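PDB 6XJ9: agarase from Pseudoalteromonas fuliginea, which probably hydrolyses agarose, the galactan of red algal cell walls, as a glycoside hydrolase of family 50. Local coordinates for residues 130-135 and 207-212; 304-309 and 711-716; 715-720 and 735-740. One frame throughout, in Å; residues are numbered along the deposited sequence.

From the N terminus, contact 1 closes first, joining residues 130-135 to 207-212 across a loop of 71 residues within the CBM-like domain. Contact 2 opens only after that and ties residues 304-309 to 711-716, with 401 residues between them, bringing the two ends of a probable barrel together. Contact 3 begins on the segment where contact 2 ends, sharing Phe715 and Gln716, and closes a loop of only 14 residues to 735-740. Closure is thus both local and very long in range, and no contact lies within another. Contacts 2 and 3 touch, their centres about 10 Å apart; contact 1 lies remote, its centre about 37 Å from that of contact 2.

Contact 1: residues 130-135 and 207-212; sequences TYYAKL and SLRKNP
In the beta-rich CBM-like domain, Arg209 of strand 199-210 reaches Thr130 and Tyr132 of strand 128-134 across strand 89-97, with which both strands pair. No hydrogen bond joins the two segments directly, and the contact illustrates how side chains link second neighbours in a sheet. The arginine leaves its strand with CG anti to the carbonyl carbon and then bends at chi3 (-59°), which carries the guanidinium over to its targets. NH1 of Arg209 meets the methyl CG2 of Thr130 at 3.7 Å, the two side chains arriving from opposite directions. NH2 of Arg209 lies 3.7 Å from CB of Tyr132; there the side chains cross at about a right angle, with the guanidinium and ring planes tilted by 39°. A salt bridge from NH2 to Glu168 and a hydrogen bond from NE to Asn90 fix the rotation of the guanidinium, while the Tyr132 ring stacks on Trp164. Further along, CG of Lys134 sits 3.9 Å from OD1 of Asn211, whose amide is itself held by Asn90 and Asp88; the lysine amine goes elsewhere, to Asp139. CD1 of Leu135 approaches CD2 of Leu208 at 4.4 Å. Side chains of two strands meeting over the strand between them fit the beta-rich fold of a CBM-like domain, probably a beta-sandwich.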
# COMPACT_ATOMS: atom_id res chain seq x y z
N THR A 130 15.10 3.24 -16.87
CA THR A 130 15.68 2.40 -17.90
C THR A 130 15.37 0.94 -17.62
O THR A 130 15.56 0.46 -16.50
CB THR A 130 17.16 2.74 -18.15
OG1 THR A 130 17.20 4.04 -18.73
CG2 THR A 130 17.83 1.78 -19.11
N TYR A 131 14.88 0.26 -18.66
CA TYR A 131 14.56 -1.16 -18.66
C TYR A 131 15.46 -1.83 -19.69
O TYR A 131 15.51 -1.39 -20.84
CB TYR A 131 13.08 -1.35 -18.97
CG TYR A 131 12.19 -0.62 -18.00
CD1 TYR A 131 11.95 0.74 -18.13
CD2 TYR A 131 11.65 -1.28 -16.90
CE1 TYR A 131 11.17 1.42 -17.21
CE2 TYR A 131 10.87 -0.62 -15.98
CZ TYR A 131 10.62 0.74 -16.13
OH TYR A 131 9.84 1.37 -15.21
N TYR A 132 16.19 -2.86 -19.27
CA TYR A 132 17.17 -3.44 -20.17
C TYR A 132 17.02 -4.95 -20.25
O TYR A 132 16.51 -5.60 -19.33
CB TYR A 132 18.58 -2.98 -19.77
CG TYR A 132 19.05 -3.55 -18.47
CD1 TYR A 132 19.55 -4.85 -18.40
CD2 TYR A 132 19.00 -2.81 -17.30
CE1 TYR A 132 19.98 -5.40 -17.20
CE2 TYR A 132 19.43 -3.35 -16.09
CZ TYR A 132 19.92 -4.64 -16.05
OH TYR A 132 20.35 -5.19 -14.87
N ALA A 133 17.45 -5.50 -21.39
CA ALA A 133 17.48 -6.93 -21.63
C ALA A 133 18.83 -7.27 -22.25
O ALA A 133 19.15 -6.78 -23.33
CB ALA A 133 16.34 -7.29 -22.54
N LYS A 134 19.63 -8.08 -21.55
CA LYS A 134 20.94 -8.51 -22.04
C LYS A 134 20.72 -9.43 -23.24
O LYS A 134 19.93 -10.37 -23.16
CB LYS A 134 21.71 -9.28 -20.97
CG LYS A 134 22.29 -8.46 -19.82
CD LYS A 134 22.83 -9.32 -18.68
CE LYS A 134 21.76 -10.17 -18.02
NZ LYS A 134 22.03 -10.43 -16.58
N LEU A 135 21.41 -9.14 -24.34
CA LEU A 135 21.23 -9.93 -25.55
C LEU A 135 22.41 -10.88 -25.74
O LEU A 135 22.30 -11.87 -26.45
CB LEU A 135 21.04 -9.00 -26.75
CG LEU A 135 19.69 -8.28 -26.78
CD1 LEU A 135 19.50 -7.43 -28.03
CD2 LEU A 135 18.54 -9.26 -26.62
N SER A 207 18.07 1.84 -27.31
CA SER A 207 19.50 1.87 -27.56
C SER A 207 20.10 0.49 -27.29
O SER A 207 19.55 -0.29 -26.52
CB SER A 207 20.16 2.94 -26.73
OG SER A 207 19.84 2.77 -25.35
N LEU A 208 21.25 0.22 -27.93
CA LEU A 208 22.10 -0.91 -27.56
C LEU A 208 23.26 -0.36 -26.73
O LEU A 208 23.78 0.71 -27.04
CB LEU A 208 22.63 -1.60 -28.81
CG LEU A 208 21.60 -2.24 -29.74
CD1 LEU A 208 22.29 -2.86 -30.94
CD2 LEU A 208 20.77 -3.28 -29.00
N ARG A 209 23.64 -1.09 -25.67
CA ARG A 209 24.68 -0.60 -24.77
C ARG A 209 25.60 -1.75 -24.37
O ARG A 209 25.16 -2.90 -24.30
CB ARG A 209 24.10 0.01 -23.50
CG ARG A 209 22.91 0.93 -23.71
CD ARG A 209 22.40 1.47 -22.39
NE ARG A 209 21.99 0.41 -21.48
CZ ARG A 209 21.55 0.61 -20.24
NH1 ARG A 209 21.49 1.85 -19.76
NH2 ARG A 209 21.20 -0.41 -19.48
N LYS A 210 26.86 -1.42 -24.08
CA LYS A 210 27.81 -2.36 -23.51
C LYS A 210 27.37 -2.68 -22.09
O LYS A 210 27.08 -1.77 -21.31
CB LYS A 210 29.23 -1.76 -23.50
CG LYS A 210 29.76 -1.27 -24.85
N ASN A 211 27.35 -3.96 -21.74
CA ASN A 211 27.04 -4.38 -20.38
C ASN A 211 28.11 -3.84 -19.43
O ASN A 211 29.30 -3.90 -19.74
CB ASN A 211 26.96 -5.91 -20.25
CG ASN A 211 25.80 -6.51 -21.01
OD1 ASN A 211 24.80 -5.84 -21.24
ND2 ASN A 211 25.91 -7.77 -21.39
N PRO A 212 27.74 -3.30 -18.25
CA PRO A 212 28.72 -2.93 -17.23
C PRO A 212 29.49 -4.17 -16.75
O PRO A 212 29.15 -5.29 -17.12
CB PRO A 212 27.86 -2.36 -16.09
CG PRO A 212 26.56 -1.95 -16.76
CD PRO A 212 26.35 -2.96 -17.87

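Contact 2: residues 304-309 and 711-716; sequences GIDIIR and GAHWFQ
This is a buried parallel strand pairing in which Ile305 bridges Trp714, and it probably marks the seam of a (beta/alpha)8 barrel, where the last strand, 709-714, returns to the first, 299-305. Seams of this kind show how a barrel joins residues far apart in sequence. Trp714 N gives a nearly straight bond to Gly304 O (2.9 Å, 172°), lying in the carbonyl plane on a lone pair, and Asp306 N donates to Trp714 O at 2.7 Å. The backbone angles of Gly304 would drive any CB into the preceding carbonyl oxygen, which favours glycine, and its CA lies at the edge of the His713 imidazole. Ile305 and Trp714 point the same way, CG1 alongside the tryptophan CB, while the indole meets Phe736 and Phe669 edge-to-face. Past the strands, a cis peptide precedes Gln716, a non-proline cis bond such as many clan GH-A hydrolases have after their last barrel strand. CG1 of Ile307 packs there against CE2 of Phe715 at 3.6 Å and against Gln716 OE1. Asp306 and His713 cross at about a right angle, carboxylate and ring planes 72° apart, with Ser432 taking the far nitrogen of the ring and the backbone of Asn435 reaching the aspartate. One water joins the pair, donating to Asp306 OD1 at 3.0 Å and lying 3.0 Å from His713 ND1.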
# COMPACT_ATOMS: atom_id res chain seq x y z
N GLY A 304 -10.00 -18.22 -1.70
CA GLY A 304 -8.98 -18.95 -0.96
C GLY A 304 -7.70 -19.07 -1.77
O GLY A 304 -7.56 -18.43 -2.81
N ILE A 305 -6.81 -19.95 -1.30
CA ILE A 305 -5.42 -19.97 -1.69
C ILE A 305 -5.02 -21.43 -1.91
O ILE A 305 -5.40 -22.31 -1.13
CB ILE A 305 -4.58 -19.31 -0.57
CG1 ILE A 305 -4.84 -17.81 -0.45
CG2 ILE A 305 -3.10 -19.61 -0.75
CD1 ILE A 305 -4.33 -17.17 0.84
N ASP A 306 -4.19 -21.66 -2.93
CA ASP A 306 -3.75 -23.00 -3.26
C ASP A 306 -2.45 -23.33 -2.53
O ASP A 306 -1.74 -22.43 -2.08
CB ASP A 306 -3.52 -23.17 -4.76
CG ASP A 306 -4.71 -22.82 -5.64
OD1 ASP A 306 -5.83 -23.30 -5.35
OD2 ASP A 306 -4.49 -22.11 -6.65
N ILE A 307 -2.13 -24.63 -2.47
CA ILE A 307 -0.86 -25.12 -1.95
C ILE A 307 -0.76 -24.77 -0.46
O ILE A 307 0.21 -24.15 -0.01
CB ILE A 307 0.35 -24.64 -2.79
CG1 ILE A 307 0.08 -24.76 -4.29
CG2 ILE A 307 1.62 -25.38 -2.40
CD1 ILE A 307 0.28 -26.15 -4.84
N ILE A 308 -1.77 -25.19 0.31
CA ILE A 308 -1.72 -25.13 1.76
C ILE A 308 -1.02 -26.40 2.25
O ILE A 308 -1.67 -27.31 2.78
CB ILE A 308 -3.11 -25.00 2.40
CG1 ILE A 308 -4.01 -24.00 1.67
CG2 ILE A 308 -2.99 -24.68 3.90
CD1 ILE A 308 -3.54 -22.58 1.74
N ARG A 309 0.29 -26.47 2.00
CA ARG A 309 1.13 -27.61 2.30
C ARG A 309 2.58 -27.16 2.10
O ARG A 309 2.80 -26.05 1.63
CB ARG A 309 0.78 -28.81 1.41
CG ARG A 309 1.24 -28.67 -0.04
CD ARG A 309 0.72 -29.78 -0.95
NE ARG A 309 1.31 -29.62 -2.28
CZ ARG A 309 1.07 -30.40 -3.33
NH1 ARG A 309 0.23 -31.42 -3.23
NH2 ARG A 309 1.69 -30.17 -4.48
N GLY A 711 -16.15 -18.25 -8.15
CA GLY A 711 -14.99 -18.13 -7.28
C GLY A 711 -13.66 -18.28 -8.00
O GLY A 711 -13.61 -18.56 -9.20
N ALA A 712 -12.59 -18.10 -7.23
CA ALA A 712 -11.23 -18.14 -7.74
C ALA A 712 -10.29 -18.44 -6.58
O ALA A 712 -10.49 -17.93 -5.47
CB ALA A 712 -10.88 -16.82 -8.38
N HIS A 713 -9.27 -19.25 -6.86
CA HIS A 713 -8.25 -19.57 -5.87
C HIS A 713 -6.91 -18.97 -6.32
O HIS A 713 -6.53 -19.08 -7.49
CB HIS A 713 -8.19 -21.08 -5.65
CG HIS A 713 -9.34 -21.68 -4.91
ND1 HIS A 713 -10.00 -22.81 -5.36
CD2 HIS A 713 -9.93 -21.33 -3.75
CE1 HIS A 713 -10.96 -23.13 -4.52
NE2 HIS A 713 -10.96 -22.22 -3.52
N TRP A 714 -6.21 -18.35 -5.37
CA TRP A 714 -4.92 -17.71 -5.56
C TRP A 714 -3.80 -18.74 -5.46
O TRP A 714 -3.74 -19.53 -4.51
CB TRP A 714 -4.75 -16.63 -4.47
CG TRP A 714 -3.36 -16.08 -4.38
CD1 TRP A 714 -2.29 -16.64 -3.75
CD2 TRP A 714 -2.89 -14.86 -4.97
NE1 TRP A 714 -1.19 -15.83 -3.88
CE2 TRP A 714 -1.52 -14.74 -4.64
CE3 TRP A 714 -3.50 -13.85 -5.74
CZ2 TRP A 714 -0.75 -13.65 -5.05
CZ3 TRP A 714 -2.73 -12.78 -6.14
CH2 TRP A 714 -1.38 -12.68 -5.81
N PHE A 715 -2.89 -18.73 -6.43
CA PHE A 715 -1.68 -19.55 -6.36
C PHE A 715 -0.50 -18.66 -5.96
O PHE A 715 -0.03 -17.88 -6.78
CB PHE A 715 -1.43 -20.22 -7.72
CG PHE A 715 -0.32 -21.26 -7.73
CD1 PHE A 715 1.01 -20.89 -7.84
CD2 PHE A 715 -0.62 -22.62 -7.67
CE1 PHE A 715 2.02 -21.84 -7.86
CE2 PHE A 715 0.39 -23.57 -7.67
CZ PHE A 715 1.71 -23.18 -7.78
N GLN A 716 0.04 -18.81 -4.74
CA GLN A 716 -0.19 -19.86 -3.75
C GLN A 716 0.05 -19.24 -2.36
O GLN A 716 0.20 -18.03 -2.23
CB GLN A 716 0.78 -21.02 -4.03
CG GLN A 716 2.25 -20.66 -3.84
CD GLN A 716 3.28 -21.70 -4.18
OE1 GLN A 716 2.99 -22.82 -4.56
NE2 GLN A 716 4.54 -21.33 -4.06
O HOH W 1 -9.87 -15.83 -4.02
O HOH W 2 -8.06 -24.43 -6.93

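Contact 3: residues 715-720 and 735-740; sequences FQYIDS and GFISVT
Tyr717 swings its ring out with CG anti to the backbone N (chi1 -172°), and Ile737 sets CG1 between its own backbone N and carbonyl carbon (chi1 84°), turns that lay the isoleucine over the tyrosine. CD1 of Ile737 stands above one ring face as a CH-pi contact, 3.9 Å from the Tyr717 centroid and somewhat displaced from it. Ile718 runs alongside, its CG1 3.9 Å from the same CD1, while the tyrosine OH bonds to Arg424 and Thr421. The backbones are joined by three hydrogen bonds: Phe736 N donates to Gln716 O, Ile737 N to Tyr717 O at 3.0 Å, and Asp719 N to Ile737 O at 3.0 Å. The Asp719 carboxylate extends the link. Its OD1 accepts Gly735 N at 3.0 Å on the anti side, 35° out of the carboxylate plane, and OD2 binds the hydroxyl of Tyr744 and a water that accepts from Val739 N. With an alanine here, the Gly735 N-H and the Tyr744 hydroxyl would probably lose their acceptor and the bridging water one of its partners. The backbones lie so close, CA of Gly735 3.5 Å from C of Ile718, that a CB at Gly735 would collide with Asp719 N. The result is a 14-residue excursion closed at its base by backbone bonds and one carboxylate, following the last strand of a probable (beta/alpha)8 barrel and leading into helix 745-763.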
# COMPACT_ATOMS: atom_id res chain seq x y z
N PHE A 715 -2.89 -18.73 -6.43
CA PHE A 715 -1.68 -19.55 -6.36
C PHE A 715 -0.50 -18.66 -5.96
O PHE A 715 -0.03 -17.88 -6.78
CB PHE A 715 -1.43 -20.22 -7.72
CG PHE A 715 -0.32 -21.26 -7.73
CD1 PHE A 715 1.01 -20.89 -7.84
CD2 PHE A 715 -0.62 -22.62 -7.67
CE1 PHE A 715 2.02 -21.84 -7.86
CE2 PHE A 715 0.39 -23.57 -7.67
CZ PHE A 715 1.71 -23.18 -7.78
N GLN A 716 0.04 -18.81 -4.74
CA GLN A 716 -0.19 -19.86 -3.75
C GLN A 716 0.05 -19.24 -2.36
O GLN A 716 0.20 -18.03 -2.23
CB GLN A 716 0.78 -21.02 -4.03
CG GLN A 716 2.25 -20.66 -3.84
CD GLN A 716 3.28 -21.70 -4.18
OE1 GLN A 716 2.99 -22.82 -4.56
NE2 GLN A 716 4.54 -21.33 -4.06
N TYR A 717 0.11 -20.08 -1.33
CA TYR A 717 0.13 -19.61 0.05
C TYR A 717 1.43 -18.90 0.37
O TYR A 717 1.45 -17.76 0.85
CB TYR A 717 -0.10 -20.80 1.01
CG TYR A 717 -0.31 -20.46 2.47
CD1 TYR A 717 -0.75 -19.21 2.89
CD2 TYR A 717 -0.12 -21.43 3.44
CE1 TYR A 717 -0.93 -18.91 4.23
CE2 TYR A 717 -0.29 -21.16 4.79
CZ TYR A 717 -0.71 -19.90 5.18
OH TYR A 717 -0.89 -19.66 6.51
N ILE A 718 2.52 -19.62 0.10
CA ILE A 718 3.88 -19.26 0.45
C ILE A 718 4.63 -18.88 -0.83
O ILE A 718 4.47 -19.56 -1.84
CB ILE A 718 4.56 -20.48 1.11
CG1 ILE A 718 3.75 -20.97 2.30
CG2 ILE A 718 6.01 -20.16 1.47
CD1 ILE A 718 3.80 -22.47 2.52
N ASP A 719 5.44 -17.82 -0.76
CA ASP A 719 6.34 -17.49 -1.85
C ASP A 719 7.17 -18.72 -2.22
O ASP A 719 7.54 -19.53 -1.36
CB ASP A 719 7.37 -16.41 -1.45
CG ASP A 719 6.89 -14.98 -1.55
OD1 ASP A 719 6.09 -14.69 -2.45
OD2 ASP A 719 7.38 -14.15 -0.75
N SER A 720 7.47 -18.85 -3.51
CA SER A 720 8.38 -19.89 -3.95
C SER A 720 9.75 -19.59 -3.34
O SER A 720 10.03 -18.43 -3.06
CB SER A 720 8.46 -19.93 -5.45
OG SER A 720 7.33 -20.62 -5.98
N GLY A 735 3.42 -15.76 -3.25
CA GLY A 735 2.91 -16.00 -1.91
C GLY A 735 1.97 -14.90 -1.41
O GLY A 735 2.21 -13.72 -1.66
N PHE A 736 0.93 -15.32 -0.68
CA PHE A 736 0.20 -14.43 0.22
C PHE A 736 1.04 -14.10 1.45
O PHE A 736 0.81 -13.08 2.12
CB PHE A 736 -1.18 -15.01 0.58
CG PHE A 736 -2.34 -14.17 0.10
CD1 PHE A 736 -3.14 -13.48 1.00
CD2 PHE A 736 -2.61 -14.04 -1.25
CE1 PHE A 736 -4.19 -12.70 0.56
CE2 PHE A 736 -3.67 -13.26 -1.69
CZ PHE A 736 -4.46 -12.59 -0.79
N ILE A 737 2.01 -14.98 1.75
CA ILE A 737 2.95 -14.82 2.85
C ILE A 737 4.37 -15.10 2.35
O ILE A 737 4.57 -15.87 1.41
CB ILE A 737 2.61 -15.77 4.03
CG1 ILE A 737 3.17 -17.17 3.83
CG2 ILE A 737 1.11 -15.79 4.34
CD1 ILE A 737 2.69 -18.19 4.83
N SER A 738 5.37 -14.51 3.03
CA SER A 738 6.78 -14.66 2.70
C SER A 738 7.35 -15.94 3.31
O SER A 738 6.67 -16.65 4.05
CB SER A 738 7.57 -13.46 3.17
OG SER A 738 7.72 -13.49 4.58
N VAL A 739 8.64 -16.20 3.03
CA VAL A 739 9.35 -17.37 3.52
C VAL A 739 9.51 -17.34 5.04
O VAL A 739 9.79 -18.37 5.65
CB VAL A 739 10.71 -17.47 2.81
CG1 VAL A 739 11.62 -16.29 3.15
CG2 VAL A 739 11.42 -18.78 3.09
N THR A 740 9.40 -16.16 5.67
CA THR A 740 9.49 -16.06 7.12
C THR A 740 8.10 -16.04 7.78
O THR A 740 7.97 -15.63 8.94
CB THR A 740 10.33 -14.85 7.57
OG1 THR A 740 9.79 -13.67 6.97
CG2 THR A 740 11.80 -14.97 7.25
O HOH W 3 9.71 -14.94 0.47